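Local coordinates for CYCLIN domain-containing protein (Chaetomium thermophilum, PDB 6Z3U) that probably acts as the cyclin H subunit of the CDK-activating kinase complex, regulating the cyclin-dependent kinase bound to it, at residues D184-I196 and A230-A242. Sequence-based numbering, arbitrary orientation.
Sequences DVKHPFRALRGAI and AYFHFTPSQIMLA
Tyr231 meets His187 rim to rim, its OH 3.1 Å from ND1 in a nearly straight hydrogen bond near the planes of both rings, which are turned 54° apart. Tyrosine suits this buried place because its hydroxyl pairs with ND1 while its ring packs beside Pro188 CD and Lys186 O, the latter 3.6 Å from CE2. A phenylalanine here, lacking the hydroxyl, would probably leave His187 ND1 without its mate and the imidazole held less firmly. Pro188 at the N-cap and Pro236 in the first turn suit helix starts, where no amide hydrogen is needed; CB of Pro188 sits 3.4 Å from Pro236 O, and Pro236 CG rests on Lys186 CB and O. Further along the helices, Met240 sends CG anti to its backbone N (chi1 175°) and bends at chi2 and again at chi3, bringing CE against both Leu192 CD1 and Ala195 CB, while CG lies 3.9 Å from Ala191 CB. Small alanines leave room for this flexible thioether. In the second shell, Thr113 of helix 108-124 binds His187 NE2. Helices 189-196 and 236-242 cross at -63° with axes 9.0 Å apart, an oblique packing in the all-helical C-terminal cyclin domain, the second cyclin box.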
# COMPACT_ATOMS: atom_id res chain seq x y z
N ASP A 184 -0.39 -0.93 5.27
CA ASP A 184 -0.83 0.37 4.77
C ASP A 184 -0.95 1.33 5.94
O ASP A 184 -1.93 1.29 6.70
CB ASP A 184 -2.14 0.24 4.00
CG ASP A 184 -3.26 -0.35 4.84
OD1 ASP A 184 -3.02 -1.32 5.59
OD2 ASP A 184 -4.40 0.16 4.75
N VAL A 185 0.04 2.20 6.10
CA VAL A 185 0.07 3.20 7.16
C VAL A 185 -0.15 4.57 6.53
O VAL A 185 0.43 4.88 5.49
CB VAL A 185 1.39 3.17 7.95
CG1 VAL A 185 1.27 4.03 9.20
CG2 VAL A 185 1.77 1.75 8.31
N LYS A 186 -0.97 5.39 7.18
CA LYS A 186 -1.40 6.67 6.64
C LYS A 186 -0.70 7.78 7.41
O LYS A 186 -0.78 7.83 8.64
CB LYS A 186 -2.92 6.81 6.73
CG LYS A 186 -3.67 5.72 5.99
CD LYS A 186 -5.16 5.80 6.22
CE LYS A 186 -5.91 4.86 5.29
NZ LYS A 186 -5.61 5.11 3.85
N HIS A 187 -0.02 8.66 6.69
CA HIS A 187 0.75 9.73 7.29
C HIS A 187 0.16 11.09 6.95
O HIS A 187 -0.54 11.24 5.94
CB HIS A 187 2.21 9.67 6.80
CG HIS A 187 2.87 8.35 7.08
ND1 HIS A 187 3.03 7.85 8.35
CD2 HIS A 187 3.42 7.44 6.24
CE1 HIS A 187 3.64 6.68 8.29
NE2 HIS A 187 3.89 6.41 7.02
N PRO A 188 0.45 12.11 7.75
CA PRO A 188 -0.13 13.45 7.50
C PRO A 188 0.77 14.40 6.71
O PRO A 188 0.41 15.57 6.58
CB PRO A 188 -0.33 13.98 8.93
CG PRO A 188 0.51 13.08 9.85
CD PRO A 188 1.26 12.12 8.98
N PHE A 189 1.91 13.93 6.20
CA PHE A 189 2.80 14.82 5.47
C PHE A 189 2.13 15.36 4.21
O PHE A 189 2.07 16.58 3.99
CB PHE A 189 4.10 14.10 5.11
CG PHE A 189 4.79 13.48 6.30
CD1 PHE A 189 5.48 14.28 7.20
CD2 PHE A 189 4.76 12.12 6.51
CE1 PHE A 189 6.12 13.72 8.29
CE2 PHE A 189 5.40 11.55 7.59
CZ PHE A 189 6.07 12.35 8.49
N ARG A 190 1.60 14.47 3.37
CA ARG A 190 0.92 14.91 2.16
C ARG A 190 -0.36 15.68 2.50
O ARG A 190 -0.74 16.59 1.77
CB ARG A 190 0.60 13.72 1.27
CG ARG A 190 0.28 14.10 -0.17
CD ARG A 190 0.04 12.86 -1.02
NE ARG A 190 1.25 12.06 -1.17
CZ ARG A 190 1.57 11.02 -0.40
NH1 ARG A 190 0.77 10.63 0.59
NH2 ARG A 190 2.69 10.35 -0.63
N ALA A 191 -1.03 15.30 3.59
CA ALA A 191 -2.19 16.07 4.04
C ALA A 191 -1.82 17.52 4.34
O ALA A 191 -2.63 18.42 4.11
CB ALA A 191 -2.79 15.41 5.28
N LEU A 192 -0.61 17.76 4.86
CA LEU A 192 -0.20 19.12 5.16
C LEU A 192 -0.10 19.96 3.90
O LEU A 192 -0.65 21.07 3.83
CB LEU A 192 1.15 19.10 5.90
CG LEU A 192 1.82 20.46 6.15
CD1 LEU A 192 0.96 21.35 7.02
CD2 LEU A 192 3.19 20.24 6.78
N ARG A 193 0.58 19.44 2.87
CA ARG A 193 0.71 20.19 1.63
C ARG A 193 -0.64 20.40 0.97
O ARG A 193 -0.84 21.40 0.26
CB ARG A 193 1.68 19.47 0.69
CG ARG A 193 2.13 20.30 -0.50
CD ARG A 193 3.47 19.81 -1.02
NE ARG A 193 4.59 20.41 -0.30
CZ ARG A 193 5.86 20.04 -0.44
NH1 ARG A 193 6.19 19.07 -1.28
NH2 ARG A 193 6.81 20.64 0.27
N GLY A 194 -1.58 19.49 1.19
CA GLY A 194 -2.93 19.69 0.70
C GLY A 194 -3.66 20.81 1.43
O GLY A 194 -4.39 21.59 0.82
N ALA A 195 -3.45 20.90 2.75
CA ALA A 195 -4.10 21.95 3.52
C ALA A 195 -3.56 23.33 3.18
O ALA A 195 -4.30 24.32 3.27
CB ALA A 195 -3.92 21.67 5.02
N ILE A 196 -2.29 23.42 2.78
CA ILE A 196 -1.72 24.72 2.43
C ILE A 196 -2.37 25.27 1.17
O ILE A 196 -2.62 26.47 1.05
CB ILE A 196 -0.19 24.61 2.27
CG1 ILE A 196 0.47 24.29 3.62
CG2 ILE A 196 0.38 25.89 1.68
CD1 ILE A 196 0.33 25.39 4.66
N ALA A 230 0.05 9.68 19.01
CA ALA A 230 -0.89 10.45 18.20
C ALA A 230 -1.62 9.56 17.19
O ALA A 230 -2.84 9.68 17.03
CB ALA A 230 -0.15 11.58 17.48
N TYR A 231 -0.89 8.68 16.51
CA TYR A 231 -1.50 7.87 15.46
C TYR A 231 -2.63 6.99 16.00
O TYR A 231 -3.60 6.72 15.28
CB TYR A 231 -0.45 7.00 14.78
CG TYR A 231 0.36 7.71 13.72
CD1 TYR A 231 0.86 8.99 13.93
CD2 TYR A 231 0.64 7.09 12.51
CE1 TYR A 231 1.60 9.64 12.96
CE2 TYR A 231 1.39 7.73 11.53
CZ TYR A 231 1.86 9.00 11.77
OH TYR A 231 2.60 9.64 10.80
N PHE A 232 -2.53 6.56 17.26
CA PHE A 232 -3.50 5.61 17.79
C PHE A 232 -4.83 6.26 18.15
O PHE A 232 -5.85 5.56 18.19
CB PHE A 232 -2.94 4.92 19.05
CG PHE A 232 -1.67 4.16 18.81
CD1 PHE A 232 -1.63 3.11 17.90
CD2 PHE A 232 -0.52 4.48 19.51
CE1 PHE A 232 -0.46 2.41 17.69
CE2 PHE A 232 0.65 3.78 19.30
CZ PHE A 232 0.68 2.74 18.39
N HIS A 233 -4.85 7.57 18.39
CA HIS A 233 -6.06 8.25 18.84
C HIS A 233 -6.58 9.30 17.88
O HIS A 233 -7.68 9.81 18.10
CB HIS A 233 -5.80 8.91 20.20
CG HIS A 233 -5.09 8.03 21.18
ND1 HIS A 233 -5.59 6.81 21.58
CD2 HIS A 233 -3.91 8.19 21.83
CE1 HIS A 233 -4.76 6.26 22.44
NE2 HIS A 233 -3.73 7.07 22.61
N PHE A 234 -5.84 9.63 16.82
CA PHE A 234 -6.23 10.70 15.92
C PHE A 234 -5.95 10.30 14.48
O PHE A 234 -5.09 9.47 14.20
CB PHE A 234 -5.50 12.00 16.26
CG PHE A 234 -5.67 12.43 17.69
CD1 PHE A 234 -6.84 13.05 18.11
CD2 PHE A 234 -4.67 12.21 18.62
CE1 PHE A 234 -7.00 13.44 19.42
CE2 PHE A 234 -4.83 12.61 19.93
CZ PHE A 234 -6.00 13.22 20.34
N THR A 235 -6.69 10.91 13.58
CA THR A 235 -6.63 10.70 12.15
C THR A 235 -5.55 11.58 11.53
O THR A 235 -5.27 12.67 12.05
CB THR A 235 -7.99 11.02 11.53
OG1 THR A 235 -8.98 10.16 12.10
CG2 THR A 235 -7.99 10.83 10.03
N PRO A 236 -4.92 11.15 10.43
CA PRO A 236 -3.92 12.02 9.79
C PRO A 236 -4.40 13.44 9.56
O PRO A 236 -3.61 14.38 9.73
CB PRO A 236 -3.63 11.29 8.47
CG PRO A 236 -3.81 9.85 8.83
CD PRO A 236 -4.94 9.81 9.83
N SER A 237 -5.66 13.63 9.17
CA SER A 237 -6.18 14.99 9.06
C SER A 237 -6.19 15.68 10.42
O SER A 237 -5.81 16.85 10.53
CB SER A 237 -7.59 14.97 8.47
OG SER A 237 -8.50 14.29 9.33
N GLN A 238 -6.61 14.96 11.46
CA GLN A 238 -6.64 15.54 12.80
C GLN A 238 -5.23 15.87 13.27
O GLN A 238 -4.97 16.96 13.79
CB GLN A 238 -7.33 14.57 13.76
CG GLN A 238 -8.80 14.36 13.45
CD GLN A 238 -9.41 13.22 14.24
OE1 GLN A 238 -8.71 12.53 15.00
NE2 GLN A 238 -10.70 13.00 14.07
N ILE A 239 -4.29 14.93 13.11
CA ILE A 239 -2.91 15.19 13.49
C ILE A 239 -2.33 16.32 12.66
O ILE A 239 -1.62 17.20 13.18
CB ILE A 239 -2.07 13.90 13.36
CG1 ILE A 239 -2.58 12.83 14.32
CG2 ILE A 239 -0.60 14.19 13.62
CD1 ILE A 239 -1.96 11.47 14.11
N MET A 240 -2.60 16.31 11.35
CA MET A 240 -2.06 17.35 10.47
C MET A 240 -2.53 18.73 10.91
O MET A 240 -1.72 19.66 11.00
CB MET A 240 -2.48 17.06 9.03
CG MET A 240 -2.08 18.14 8.04
SD MET A 240 -3.33 19.43 7.88
CE MET A 240 -2.32 20.90 7.96
N LEU A 241 -3.83 18.89 11.16
CA LEU A 241 -4.33 20.18 11.63
C LEU A 241 -3.73 20.56 12.97
O LEU A 241 -3.50 21.75 13.24
CB LEU A 241 -5.86 20.13 11.72
CG LEU A 241 -6.62 20.06 10.40
CD1 LEU A 241 -8.07 19.67 10.64
CD2 LEU A 241 -6.55 21.38 9.65
N ALA A 242 -3.44 19.58 13.83
CA ALA A 242 -2.87 19.88 15.13
C ALA A 242 -1.45 20.43 15.00
O ALA A 242 -1.10 21.41 15.66
CB ALA A 242 -2.88 18.63 16.01